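PDB 3RYK: dTDP-4-dehydrorhamnose 3,5-epimerase from Bacillus anthracis str. Ames, which catalyses the double epimerisation, at C3 and C5 of the sugar ring, of dTDP-4-dehydro-6-deoxy-D-glucose on the pathway to dTDP-L-rhamnose. Local coordinates for residues Phe68-Val73 against Asp159-Ala164; Thr81-His86 against His143-Leu148; Leu85-Asn90 against His166-Leu171; Pro91-Lys96 against Val137-Ala142. All coordinates share one frame; numbering follows the deposited sequence.

Contact 1: residues Phe68-Val73 against Asp159-Ala164; sequences FVQDNV and DEYYSA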
loop_
_atom_site.group_PDB
_atom_site.type_symbol
_atom_site.label_atom_id
_atom_site.label_comp_id
_atom_site.label_asym_id
_atom_site.label_seq_id
_atom_site.Cartn_x
_atom_site.Cartn_y
_atom_site.Cartn_z
ATOM N N PHE A 68 6.002 -4.143 10.671
ATOM C CA PHE A 68 5.252 -4.877 9.644
ATOM C C PHE A 68 6.170 -5.562 8.648
ATOM O O PHE A 68 7.129 -4.966 8.174
ATOM C CB PHE A 68 4.204 -3.993 8.982
ATOM C CG PHE A 68 3.126 -3.548 9.935
ATOM C CD1 PHE A 68 2.023 -4.347 10.156
ATOM C CD2 PHE A 68 3.219 -2.352 10.617
ATOM C CE1 PHE A 68 1.032 -3.975 11.023
ATOM C CE2 PHE A 68 2.221 -1.964 11.500
ATOM C CZ PHE A 68 1.125 -2.770 11.700
ATOM N N VAL A 69 5.846 -6.817 8.330
ATOM C CA VAL A 69 6.651 -7.641 7.418
ATOM C C VAL A 69 6.020 -8.005 6.078
ATOM O O VAL A 69 6.713 -8.417 5.160
ATOM C CB VAL A 69 7.055 -8.973 8.119
ATOM C CG1 VAL A 69 7.863 -8.682 9.357
ATOM C CG2 VAL A 69 5.831 -9.786 8.490
ATOM N N GLN A 70 4.713 -7.832 5.958
ATOM C CA GLN A 70 4.041 -8.171 4.732
ATOM C C GLN A 70 2.862 -7.242 4.463
ATOM O O GLN A 70 2.243 -6.733 5.401
ATOM C CB GLN A 70 3.608 -9.625 4.884
ATOM C CG GLN A 70 2.834 -10.225 3.804
ATOM C CD GLN A 70 2.438 -11.632 4.154
ATOM O OE1 GLN A 70 3.199 -12.384 4.772
ATOM N NE2 GLN A 70 1.246 -12.001 3.757
ATOM N N ASP A 71 2.617 -6.976 3.186
ATOM C CA ASP A 71 1.504 -6.136 2.712
ATOM C C ASP A 71 0.713 -7.031 1.778
ATOM O O ASP A 71 1.276 -7.602 0.834
ATOM C CB ASP A 71 1.908 -4.894 1.899
ATOM C CG ASP A 71 2.715 -3.866 2.688
ATOM O OD1 ASP A 71 3.059 -4.115 3.859
ATOM O OD2 ASP A 71 3.017 -2.790 2.097
ATOM N N ASN A 72 -0.581 -7.128 2.041
ATOM C CA ASN A 72 -1.509 -7.931 1.275
ATOM C C ASN A 72 -2.510 -7.026 0.562
ATOM O O ASN A 72 -2.881 -5.981 1.099
ATOM C CB ASN A 72 -2.254 -8.854 2.252
ATOM C CG ASN A 72 -1.311 -9.769 3.024
ATOM O OD1 ASN A 72 -0.343 -10.276 2.472
ATOM N ND2 ASN A 72 -1.618 -10.005 4.303
ATOM N N VAL A 73 -2.929 -7.413 -0.639
ATOM C CA VAL A 73 -3.916 -6.664 -1.424
ATOM C C VAL A 73 -5.029 -7.625 -1.834
ATOM O O VAL A 73 -4.771 -8.638 -2.491
ATOM C CB VAL A 73 -3.309 -5.978 -2.673
ATOM C CG1 VAL A 73 -4.402 -5.310 -3.512
ATOM C CG2 VAL A 73 -2.245 -4.955 -2.241
ATOM N N ASP A 159 2.118 -8.016 10.915
ATOM C CA ASP A 159 3.443 -8.060 11.575
ATOM C C ASP A 159 4.002 -9.466 11.781
ATOM O O ASP A 159 5.038 -9.629 12.446
ATOM C CB ASP A 159 3.464 -7.311 12.913
ATOM C CG ASP A 159 2.589 -7.954 13.973
ATOM O OD1 ASP A 159 2.819 -7.666 15.171
ATOM O OD2 ASP A 159 1.694 -8.752 13.633
ATOM N N GLU A 160 3.306 -10.463 11.233
ATOM C CA GLU A 160 3.712 -11.863 11.295
ATOM C C GLU A 160 3.350 -12.489 9.952
ATOM O O GLU A 160 2.260 -12.266 9.425
ATOM C CB GLU A 160 3.047 -12.594 12.465
ATOM C CG GLU A 160 3.363 -14.108 12.622
ATOM C CD GLU A 160 4.848 -14.449 12.814
ATOM O OE1 GLU A 160 5.135 -15.221 13.754
ATOM O OE2 GLU A 160 5.731 -13.931 12.090
ATOM N N TYR A 161 4.272 -13.252 9.376
ATOM C CA TYR A 161 4.010 -13.880 8.093
ATOM C C TYR A 161 2.832 -14.832 8.101
ATOM O O TYR A 161 2.457 -15.379 9.146
ATOM C CB TYR A 161 5.247 -14.615 7.565
ATOM C CG TYR A 161 6.374 -13.682 7.256
ATOM C CD1 TYR A 161 6.346 -12.916 6.098
ATOM C CD2 TYR A 161 7.467 -13.574 8.096
ATOM C CE1 TYR A 161 7.357 -12.053 5.798
ATOM C CE2 TYR A 161 8.502 -12.720 7.797
ATOM C CZ TYR A 161 8.435 -11.953 6.641
ATOM O OH TYR A 161 9.447 -11.086 6.316
ATOM N N TYR A 162 2.260 -15.013 6.913
ATOM C CA TYR A 162 1.128 -15.897 6.721
ATOM C C TYR A 162 1.535 -17.352 6.956
ATOM O O TYR A 162 2.664 -17.752 6.654
ATOM C CB TYR A 162 0.529 -15.722 5.317
ATOM C CG TYR A 162 -0.611 -16.671 5.048
ATOM C CD1 TYR A 162 -1.871 -16.438 5.581
ATOM C CD2 TYR A 162 -0.434 -17.796 4.246
ATOM C CE1 TYR A 162 -2.927 -17.309 5.343
ATOM C CE2 TYR A 162 -1.481 -18.671 3.998
ATOM C CZ TYR A 162 -2.729 -18.421 4.548
ATOM O OH TYR A 162 -3.778 -19.287 4.308
ATOM N N SER A 163 0.604 -18.115 7.518
ATOM C CA SER A 163 0.794 -19.528 7.816
ATOM C C SER A 163 -0.524 -20.249 7.526
ATOM O O SER A 163 -1.457 -20.209 8.336
ATOM C CB SER A 163 1.216 -19.718 9.281
ATOM O OG SER A 163 1.339 -21.097 9.620
ATOM N N ALA A 164 -0.608 -20.899 6.366
ATOM C CA ALA A 164 -1.821 -21.635 5.983
ATOM C C ALA A 164 -2.223 -22.628 7.085
ATOM O O ALA A 164 -3.398 -22.977 7.218
ATOM C CB ALA A 164 -1.602 -22.354 4.669
HETATM O O HOH W 1 3.624 -14.867 4.015
#

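Contact 2: residues Thr81-His86 against His143-Leu148; sequences TIRGLH and HGFCTL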
loop_
_atom_site.group_PDB
_atom_site.type_symbol
_atom_site.label_atom_id
_atom_site.label_comp_id
_atom_site.label_asym_id
_atom_site.label_seq_id
_atom_site.Cartn_x
_atom_site.Cartn_y
_atom_site.Cartn_z
ATOM N N THR A 81 -19.158 -8.860 -1.355
ATOM C CA THR A 81 -18.219 -9.953 -1.227
ATOM C C THR A 81 -17.739 -9.910 0.222
ATOM O O THR A 81 -17.345 -8.856 0.728
ATOM C CB THR A 81 -17.006 -9.795 -2.165
ATOM O OG1 THR A 81 -17.454 -9.758 -3.525
ATOM C CG2 THR A 81 -15.990 -10.931 -1.977
ATOM N N ILE A 82 -17.812 -11.035 0.917
ATOM C CA ILE A 82 -17.347 -11.098 2.299
ATOM C C ILE A 82 -16.039 -11.864 2.424
ATOM O O ILE A 82 -15.927 -13.020 1.991
ATOM C CB ILE A 82 -18.408 -11.629 3.293
ATOM C CG1 ILE A 82 -19.430 -10.530 3.597
ATOM C CG2 ILE A 82 -17.772 -12.001 4.619
ATOM C CD1 ILE A 82 -20.461 -10.913 4.631
ATOM N N ARG A 83 -15.059 -11.186 3.014
ATOM C CA ARG A 83 -13.724 -11.723 3.256
ATOM C C ARG A 83 -13.542 -11.845 4.782
ATOM O O ARG A 83 -13.397 -10.826 5.479
ATOM C CB ARG A 83 -12.661 -10.794 2.677
ATOM C CG ARG A 83 -12.772 -10.502 1.172
ATOM C CD ARG A 83 -12.640 -11.723 0.283
ATOM N NE ARG A 83 -12.635 -11.303 -1.117
ATOM C CZ ARG A 83 -12.446 -12.101 -2.163
ATOM N NH1 ARG A 83 -12.253 -13.408 -1.996
ATOM N NH2 ARG A 83 -12.444 -11.582 -3.388
ATOM N N GLY A 84 -13.566 -13.070 5.301
ATOM C CA GLY A 84 -13.417 -13.340 6.744
ATOM C C GLY A 84 -14.567 -14.133 7.359
ATOM O O GLY A 84 -15.325 -14.787 6.615
ATOM N N LEU A 85 -14.726 -14.121 8.693
ATOM C CA LEU A 85 -13.867 -13.404 9.678
ATOM C C LEU A 85 -12.603 -14.221 9.951
ATOM O O LEU A 85 -12.710 -15.324 10.473
ATOM C CB LEU A 85 -14.615 -13.230 11.012
ATOM C CG LEU A 85 -15.894 -12.397 11.141
ATOM C CD1 LEU A 85 -16.544 -12.630 12.502
ATOM C CD2 LEU A 85 -15.589 -10.917 10.914
ATOM N N HIS A 86 -11.437 -13.654 9.631
ATOM C CA HIS A 86 -10.130 -14.303 9.811
ATOM C C HIS A 86 -9.355 -13.978 11.089
ATOM O O HIS A 86 -9.496 -12.905 11.661
ATOM C CB HIS A 86 -9.210 -13.869 8.647
ATOM C CG HIS A 86 -7.772 -14.275 8.814
ATOM N ND1 HIS A 86 -6.903 -13.604 9.650
ATOM C CD2 HIS A 86 -7.042 -15.254 8.231
ATOM C CE1 HIS A 86 -5.711 -14.171 9.597
ATOM N NE2 HIS A 86 -5.767 -15.173 8.739
ATOM N N HIS A 143 -11.146 -10.653 12.179
ATOM C CA HIS A 143 -11.286 -9.562 11.217
ATOM C C HIS A 143 -11.841 -10.001 9.882
ATOM O O HIS A 143 -11.388 -11.009 9.297
ATOM C CB HIS A 143 -9.943 -8.893 10.928
ATOM C CG HIS A 143 -9.977 -8.001 9.724
ATOM N ND1 HIS A 143 -9.490 -8.386 8.492
ATOM C CD2 HIS A 143 -10.500 -6.766 9.548
ATOM C CE1 HIS A 143 -9.688 -7.420 7.615
ATOM N NE2 HIS A 143 -10.306 -6.428 8.228
ATOM N N GLY A 144 -12.798 -9.219 9.384
ATOM C CA GLY A 144 -13.426 -9.478 8.100
ATOM C C GLY A 144 -14.089 -8.233 7.573
ATOM O O GLY A 144 -14.180 -7.227 8.294
ATOM N N PHE A 145 -14.539 -8.285 6.325
ATOM C CA PHE A 145 -15.208 -7.136 5.725
ATOM C C PHE A 145 -16.171 -7.488 4.591
ATOM O O PHE A 145 -16.110 -8.588 4.006
ATOM C CB PHE A 145 -14.178 -6.117 5.230
ATOM C CG PHE A 145 -13.271 -6.631 4.134
ATOM C CD1 PHE A 145 -13.676 -6.578 2.799
ATOM C CD2 PHE A 145 -12.014 -7.108 4.424
ATOM C CE1 PHE A 145 -12.843 -7.023 1.779
ATOM C CE2 PHE A 145 -11.164 -7.548 3.403
ATOM C CZ PHE A 145 -11.585 -7.507 2.083
ATOM N N CYS A 146 -17.058 -6.543 4.294
ATOM C CA CYS A 146 -18.052 -6.668 3.221
ATOM C C CYS A 146 -17.838 -5.498 2.280
ATOM O O CYS A 146 -17.883 -4.338 2.706
ATOM C CB CYS A 146 -19.484 -6.648 3.770
ATOM S SG CYS A 146 -20.791 -6.907 2.540
ATOM N N THR A 147 -17.609 -5.788 1.004
ATOM C CA THR A 147 -17.393 -4.732 0.015
ATOM C C THR A 147 -18.745 -4.091 -0.266
ATOM O O THR A 147 -19.748 -4.775 -0.419
ATOM C CB THR A 147 -16.699 -5.267 -1.237
ATOM O OG1 THR A 147 -17.523 -6.260 -1.869
ATOM C CG2 THR A 147 -15.343 -5.905 -0.855
ATOM N N LEU A 148 -18.785 -2.765 -0.357
ATOM C CA LEU A 148 -20.047 -2.073 -0.573
ATOM C C LEU A 148 -20.353 -1.669 -2.016
ATOM O O LEU A 148 -21.493 -1.314 -2.335
ATOM C CB LEU A 148 -20.040 -0.805 0.305
ATOM C CG LEU A 148 -19.775 -1.002 1.806
ATOM C CD1 LEU A 148 -19.906 0.410 2.493
ATOM C CD2 LEU A 148 -20.689 -2.020 2.488
#

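Contact 3: residues Leu85-Asn90 against His166-Leu171; sequences LHFQKN and HDSGVL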
loop_
_atom_site.group_PDB
_atom_site.type_symbol
_atom_site.label_atom_id
_atom_site.label_comp_id
_atom_site.label_asym_id
_atom_site.label_seq_id
_atom_site.Cartn_x
_atom_site.Cartn_y
_atom_site.Cartn_z
ATOM N N LEU A 85 -14.726 -14.121 8.693
ATOM C CA LEU A 85 -13.867 -13.404 9.678
ATOM C C LEU A 85 -12.603 -14.221 9.951
ATOM O O LEU A 85 -12.710 -15.324 10.473
ATOM C CB LEU A 85 -14.615 -13.230 11.012
ATOM C CG LEU A 85 -15.894 -12.397 11.141
ATOM C CD1 LEU A 85 -16.544 -12.630 12.502
ATOM C CD2 LEU A 85 -15.589 -10.917 10.914
ATOM N N HIS A 86 -11.437 -13.654 9.631
ATOM C CA HIS A 86 -10.130 -14.303 9.811
ATOM C C HIS A 86 -9.355 -13.978 11.089
ATOM O O HIS A 86 -9.496 -12.905 11.661
ATOM C CB HIS A 86 -9.210 -13.869 8.647
ATOM C CG HIS A 86 -7.772 -14.275 8.814
ATOM N ND1 HIS A 86 -6.903 -13.604 9.650
ATOM C CD2 HIS A 86 -7.042 -15.254 8.231
ATOM C CE1 HIS A 86 -5.711 -14.171 9.597
ATOM N NE2 HIS A 86 -5.767 -15.173 8.739
ATOM N N PHE A 87 -8.532 -14.928 11.526
ATOM C CA PHE A 87 -7.667 -14.747 12.686
ATOM C C PHE A 87 -6.645 -15.870 12.550
ATOM O O PHE A 87 -6.996 -17.003 12.191
ATOM C CB PHE A 87 -8.329 -14.701 14.064
ATOM C CG PHE A 87 -8.924 -15.991 14.524
ATOM C CD1 PHE A 87 -8.150 -16.911 15.225
ATOM C CD2 PHE A 87 -10.260 -16.265 14.315
ATOM C CE1 PHE A 87 -8.705 -18.100 15.673
ATOM C CE2 PHE A 87 -10.818 -17.447 14.766
ATOM C CZ PHE A 87 -10.043 -18.363 15.444
ATOM N N GLN A 88 -5.380 -15.559 12.787
ATOM C CA GLN A 88 -4.351 -16.572 12.685
ATOM C C GLN A 88 -4.068 -16.942 14.133
ATOM O O GLN A 88 -3.718 -16.077 14.938
ATOM C CB GLN A 88 -3.118 -16.028 11.958
ATOM C CG GLN A 88 -2.223 -17.114 11.411
ATOM C CD GLN A 88 -1.075 -16.584 10.588
ATOM O OE1 GLN A 88 -1.118 -16.652 9.359
ATOM N NE2 GLN A 88 -0.098 -15.974 11.238
ATOM N N LYS A 89 -4.266 -18.213 14.487
ATOM C CA LYS A 89 -4.021 -18.659 15.854
ATOM C C LYS A 89 -2.551 -18.616 16.220
ATOM O O LYS A 89 -1.688 -18.850 15.364
ATOM C CB LYS A 89 -4.480 -20.119 16.072
ATOM C CG LYS A 89 -5.979 -20.418 16.070
ATOM C CD LYS A 89 -6.201 -21.931 16.264
ATOM C CE LYS A 89 -7.670 -22.327 16.491
ATOM N NZ LYS A 89 -8.624 -21.950 15.419
ATOM N N ASN A 90 -2.265 -18.297 17.483
ATOM C CA ASN A 90 -0.880 -18.286 17.963
ATOM C C ASN A 90 -0.304 -19.700 17.837
ATOM O O ASN A 90 -1.059 -20.661 17.673
ATOM C CB ASN A 90 -0.709 -17.700 19.382
ATOM C CG ASN A 90 -0.374 -16.201 19.381
ATOM O OD1 ASN A 90 0.642 -15.779 18.812
ATOM N ND2 ASN A 90 -1.152 -15.423 20.107
ATOM N N HIS A 166 -1.917 -22.202 10.523
ATOM C CA HIS A 166 -2.609 -21.487 11.601
ATOM C C HIS A 166 -3.769 -20.601 11.151
ATOM O O HIS A 166 -4.426 -19.966 11.975
ATOM C CB HIS A 166 -1.574 -20.631 12.331
ATOM C CG HIS A 166 -0.465 -21.437 12.928
ATOM N ND1 HIS A 166 0.601 -21.894 12.184
ATOM C CD2 HIS A 166 -0.256 -21.873 14.192
ATOM C CE1 HIS A 166 1.418 -22.581 12.964
ATOM N NE2 HIS A 166 0.921 -22.583 14.187
ATOM N N ASP A 167 -4.020 -20.570 9.850
ATOM C CA ASP A 167 -5.086 -19.763 9.297
ATOM C C ASP A 167 -6.430 -20.334 9.782
ATOM O O ASP A 167 -6.726 -21.509 9.560
ATOM C CB ASP A 167 -4.949 -19.766 7.770
ATOM C CG ASP A 167 -5.910 -18.837 7.083
ATOM O OD1 ASP A 167 -6.742 -18.213 7.761
ATOM O OD2 ASP A 167 -5.829 -18.734 5.843
ATOM N N SER A 168 -7.225 -19.509 10.467
ATOM C CA SER A 168 -8.529 -19.929 10.993
ATOM C C SER A 168 -9.566 -18.794 10.808
ATOM O O SER A 168 -9.412 -17.953 9.930
ATOM C CB SER A 168 -8.383 -20.344 12.464
ATOM O OG SER A 168 -9.589 -20.875 13.000
ATOM N N GLY A 169 -10.630 -18.796 11.602
ATOM C CA GLY A 169 -11.645 -17.769 11.484
ATOM C C GLY A 169 -12.959 -18.036 12.196
ATOM O O GLY A 169 -13.091 -18.998 12.965
ATOM N N VAL A 170 -13.930 -17.170 11.928
ATOM C CA VAL A 170 -15.266 -17.260 12.509
ATOM C C VAL A 170 -16.285 -17.025 11.381
ATOM O O VAL A 170 -16.210 -16.035 10.645
ATOM C CB VAL A 170 -15.473 -16.247 13.650
ATOM C CG1 VAL A 170 -16.888 -16.343 14.183
ATOM C CG2 VAL A 170 -14.453 -16.474 14.763
ATOM N N LEU A 171 -17.240 -17.937 11.241
ATOM C CA LEU A 171 -18.273 -17.850 10.190
ATOM C C LEU A 171 -18.958 -16.488 10.260
ATOM O O LEU A 171 -19.411 -16.067 11.332
ATOM C CB LEU A 171 -19.292 -18.999 10.319
ATOM C CG LEU A 171 -20.300 -19.224 9.183
ATOM C CD1 LEU A 171 -19.583 -19.523 7.857
ATOM C CD2 LEU A 171 -21.251 -20.380 9.536
#

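Contact 4: residues Pro91-Lys96 against Val137-Ala142; sequences PKAQTK and VPKGFA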
loop_
_atom_site.group_PDB
_atom_site.type_symbol
_atom_site.label_atom_id
_atom_site.label_comp_id
_atom_site.label_asym_id
_atom_site.label_seq_id
_atom_site.Cartn_x
_atom_site.Cartn_y
_atom_site.Cartn_z
ATOM N N PRO A 91 1.030 -19.826 17.889
ATOM C CA PRO A 91 2.054 -18.774 18.064
ATOM C C PRO A 91 2.256 -17.777 16.912
ATOM O O PRO A 91 3.185 -16.974 16.988
ATOM C CB PRO A 91 3.337 -19.584 18.265
ATOM C CG PRO A 91 3.084 -20.860 17.570
ATOM C CD PRO A 91 1.640 -21.162 17.758
ATOM N N LYS A 92 1.412 -17.803 15.878
ATOM C CA LYS A 92 1.560 -16.892 14.754
ATOM C C LYS A 92 0.425 -15.863 14.626
ATOM O O LYS A 92 -0.088 -15.631 13.527
ATOM C CB LYS A 92 1.714 -17.717 13.471
ATOM C CG LYS A 92 2.866 -18.720 13.570
ATOM C CD LYS A 92 3.047 -19.553 12.324
ATOM C CE LYS A 92 4.134 -20.602 12.548
ATOM N NZ LYS A 92 4.370 -21.498 11.374
ATOM N N ALA A 93 0.053 -15.233 15.741
ATOM C CA ALA A 93 -1.011 -14.224 15.731
ATOM C C ALA A 93 -0.496 -13.003 14.975
ATOM O O ALA A 93 0.698 -12.679 15.048
ATOM C CB ALA A 93 -1.443 -13.840 17.147
ATOM N N GLN A 94 -1.396 -12.349 14.243
ATOM C CA GLN A 94 -1.059 -11.163 13.448
ATOM C C GLN A 94 -1.767 -9.868 13.822
ATOM O O GLN A 94 -2.983 -9.848 14.034
ATOM C CB GLN A 94 -1.458 -11.416 11.995
ATOM C CG GLN A 94 -0.678 -12.465 11.211
ATOM C CD GLN A 94 -1.360 -12.794 9.895
ATOM O OE1 GLN A 94 -2.569 -13.024 9.861
ATOM N NE2 GLN A 94 -0.588 -12.872 8.822
ATOM N N THR A 95 -0.989 -8.792 13.910
ATOM C CA THR A 95 -1.522 -7.469 14.166
ATOM C C THR A 95 -1.749 -7.061 12.720
ATOM O O THR A 95 -0.896 -7.340 11.867
ATOM C CB THR A 95 -0.480 -6.503 14.730
ATOM O OG1 THR A 95 0.059 -7.029 15.941
ATOM C CG2 THR A 95 -1.097 -5.134 14.982
ATOM N N LYS A 96 -2.886 -6.446 12.421
ATOM C CA LYS A 96 -3.178 -6.011 11.056
ATOM C C LYS A 96 -3.445 -4.513 11.044
ATOM O O LYS A 96 -3.799 -3.959 12.075
ATOM C CB LYS A 96 -4.380 -6.749 10.496
ATOM C CG LYS A 96 -4.213 -8.255 10.454
ATOM C CD LYS A 96 -5.416 -8.921 9.846
ATOM C CE LYS A 96 -5.265 -10.428 9.840
ATOM N NZ LYS A 96 -6.455 -11.060 9.217
ATOM N N VAL A 137 -5.990 -3.499 13.839
ATOM C CA VAL A 137 -6.632 -4.656 14.439
ATOM C C VAL A 137 -5.571 -5.377 15.293
ATOM O O VAL A 137 -4.624 -5.968 14.753
ATOM C CB VAL A 137 -7.163 -5.640 13.380
ATOM C CG1 VAL A 137 -8.050 -6.687 14.043
ATOM C CG2 VAL A 137 -7.949 -4.911 12.294
ATOM N N PRO A 138 -5.724 -5.343 16.624
ATOM C CA PRO A 138 -4.730 -6.006 17.447
ATOM C C PRO A 138 -4.775 -7.526 17.372
ATOM O O PRO A 138 -5.686 -8.099 16.770
ATOM C CB PRO A 138 -5.120 -5.595 18.884
ATOM C CG PRO A 138 -6.205 -4.622 18.785
ATOM C CD PRO A 138 -6.791 -4.716 17.430
ATOM N N LYS A 139 -3.770 -8.158 17.975
ATOM C CA LYS A 139 -3.715 -9.611 18.038
ATOM C C LYS A 139 -4.850 -10.001 18.992
ATOM O O LYS A 139 -5.176 -9.239 19.901
ATOM C CB LYS A 139 -2.359 -10.089 18.568
ATOM C CG LYS A 139 -1.200 -9.803 17.639
ATOM C CD LYS A 139 0.099 -10.299 18.209
ATOM C CE LYS A 139 1.222 -10.142 17.210
ATOM N NZ LYS A 139 2.503 -10.686 17.707
ATOM N N GLY A 140 -5.465 -11.170 18.781
ATOM C CA GLY A 140 -6.566 -11.620 19.630
ATOM C C GLY A 140 -7.947 -11.241 19.122
ATOM O O GLY A 140 -8.951 -11.398 19.833
ATOM N N PHE A 141 -7.987 -10.731 17.892
ATOM C CA PHE A 141 -9.211 -10.315 17.213
ATOM C C PHE A 141 -9.474 -11.048 15.904
ATOM O O PHE A 141 -8.537 -11.497 15.224
ATOM C CB PHE A 141 -9.147 -8.810 16.855
ATOM C CG PHE A 141 -9.316 -7.878 18.025
ATOM C CD1 PHE A 141 -10.505 -7.164 18.191
ATOM C CD2 PHE A 141 -8.324 -7.737 18.973
ATOM C CE1 PHE A 141 -10.689 -6.300 19.268
ATOM C CE2 PHE A 141 -8.492 -6.882 20.057
ATOM C CZ PHE A 141 -9.678 -6.164 20.208
ATOM N N ALA A 142 -10.760 -11.166 15.567
ATOM C CA ALA A 142 -11.202 -11.772 14.327
ATOM C C ALA A 142 -11.421 -10.530 13.470
ATOM O O ALA A 142 -11.824 -9.466 13.999
ATOM C CB ALA A 142 -12.483 -12.530 14.494
HETATM O O HOH W 2 2.850 -13.004 16.638
HETATM O O HOH W 3 -5.518 -8.900 14.039
HETATM O O HOH W 4 -1.452 -6.316 18.276
#

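Contact 1: residues Phe68-Val73 against Asp159-Ala164
Val69 sits on the ring of Tyr161, and this is the tight part of the contact. CG2 of Val69 lies over the ring centre, 3.8 Å from the centroid of the Tyr161 ring and only 7° off the ring normal, a CH-pi contact. CB of Val69 reaches CZ of Tyr161 at 3.6 Å, so the valine covers the hydroxyl end of the same face. CG2 of Val69 also rests on the peptide joining Asp159 to Glu160. At the edge of the tyrosine ring, near its plane, OE1 of Gln70 lies 3.5 Å from CD1 of Tyr161. The extended Gln70 chain, with CG anti to the backbone N (chi1 177°), carries the amide out to this edge and to Asn72. NE2 of Gln70 gives a nearly straight 2.7 Å hydrogen bond to OD1 of Asn72, on a lone pair and in the amide plane, which fixes the amide flip. On the looser side no direct hydrogen bond joins the segments, and one water bridges them. It donates to OE1 of Gln70 at 2.6 Å and accepts from N of Tyr162 at 3.2 Å. The side chain of Tyr162 lies close to bound pyrophosphate. Val69 and Gln70 form a classic beta bulge opposite Val158 of strand 152-158. Strand 70-76 pairs with that strand and with a strand of the second subunit, while Lys57 of the second subunit makes a cation-pi contact with Tyr161.

Contact 2: residues Thr81-His86 against His143-Leu148
Phe145 carries CG between its backbone N and carbonyl carbon (chi1 63°), which lays the ring against the neighbouring Arg83. Arg83 has CG beside its own N and bends again at chi2 (-62°), so its first two methylenes meet the ring. CB of Arg83 stands over one face, 3.8 Å from the centroid of the Phe145 ring, and CG of Arg83 comes within 3.3 Å of CZ of Phe145. The guanidinium is turned 60° from the ring plane, and CG2 of Thr81 covers one of its faces. NE of Arg83 hydrogen-bonds OG of Ser76. Beneath these side chains the strands run antiparallel. N of Arg83 donates to O of Phe145 at 3.0 Å, and N of Phe145 donates back to O of Arg83 at 2.9 Å. Ile82 and Cys146 are a non-hydrogen-bonded pair packed on the other face. The register slips by one between Arg83 and His86, a beta bulge that takes in Gly84 and the cis peptide before Leu85. Past it, N of His86 is 2.7 Å from O of His143, above the carbonyl plane. At the other end N of Thr81 bonds OG1 of Thr147 at 3.1 Å. NE2 of His143 hydrogen-bonds OD2 of Asp107, which helps fix the rotation of the ring. Arg83 touches pyrophosphate, so its aliphatic part being held on Phe145 is consistent with a guanidinium positioned for an anion.

Contact 3: residues Leu85-Asn90 against His166-Leu171
Phe87 lays its ring against Ser168 and Gly169. CB of Ser168 stands over one face, offset toward the rim, 4.2 Å from the centroid of the Phe87 ring. CG2 of Val170 meets the ring edge, 3.8 Å from CE2 of Phe87. A chi1 of 68° puts CD2 and CE2 of Phe87 against the Gly169 backbone, with CE2 3.3 Å from O of Gly169. NZ of Lys89 comes to 2.8 Å from OG of Ser168. OD1 of Asp167 lies 3.0 Å from CD2 and 3.3 Å from NE2 of His86, the planes 57° apart. This is not a hydrogen bond, and it is tentative because His86 has two conformers. The backbones run roughly antiparallel, weakly bonded. N of Ser168 bonds O of Phe87 at 3.1 Å, and N of Lys89 bonds O of His166 at 3.1 Å. Further out, ND1 of His166 bonds Ser163, while Gln88 bonds Lys92 and Ser163. Asp167 touches the bound pyrophosphate, and the hydroxyl of Tyr162, bonded to its OD2, probably orients the carboxylate there.

Contact 4: residues Pro91-Lys96 against Val137-Ala142
Lys96 and Val137 form the one direct bonded pair of this contact, antiparallel and hydrogen-bonded. N of Lys96 bonds O of Val137 at 2.9 Å, nearly straight at 171° and in the carbonyl plane. N of Val137 returns a bond to O of Lys96, also 2.9 Å, with the donor tilted 34° from that plane. The other polar links between the segments pass through water. One water donates to O of Ala93 at 2.7 Å and accepts from NZ of Lys139 at 2.6 Å. A second donates to OG1 of Thr95 and accepts from N of Lys139 at 3.0 Å. A third lies between O of Gln94 and O of Pro138. The extended chain of Lys139 runs across Thr95 at about a right angle and takes NZ to the water on O of Ala93. CG of Lys139 is 3.5 Å from OG1 of Thr95, and CD of Lys139 lies 4.0 Å from CB of Ala93. NZ of Lys139 also has a long, weak ion pair with Asp159. The same aspartate accepts from N of Thr95, and NE2 of Gln94 is taken by O of Glu160. The contact joins the loop entering strand 96-100 to the turn between strands 134-137 and 141-147. Val137 packs on Ile109 of strand 104-111, and Lys96 on Tyr156 and Val158 of strand 152-158.

In the fold
Contacts 2 and 3 share Leu85 and His86, and flank strand 82-88 with strands 141-147 and 167-169 in one antiparallel sheet; their centres are 13 Å apart. Strand 70-76 of contact 1 and the Lys96-Val137 pair of contact 4 belong to the other sheet of the jelly-roll-like fold. The loop 159-164 links contact 1 to contact 3, where OH of Tyr162 is 2.6 Å from OD2 of Asp167. It also meets contact 4, with OD2 of Asp159 2.7 Å from N of Thr95. The side chain of Asp167 is about 3 Å, those of Arg83 and Tyr162 about 4 Å, and that of Lys96 about 9 Å from the bound pyrophosphate.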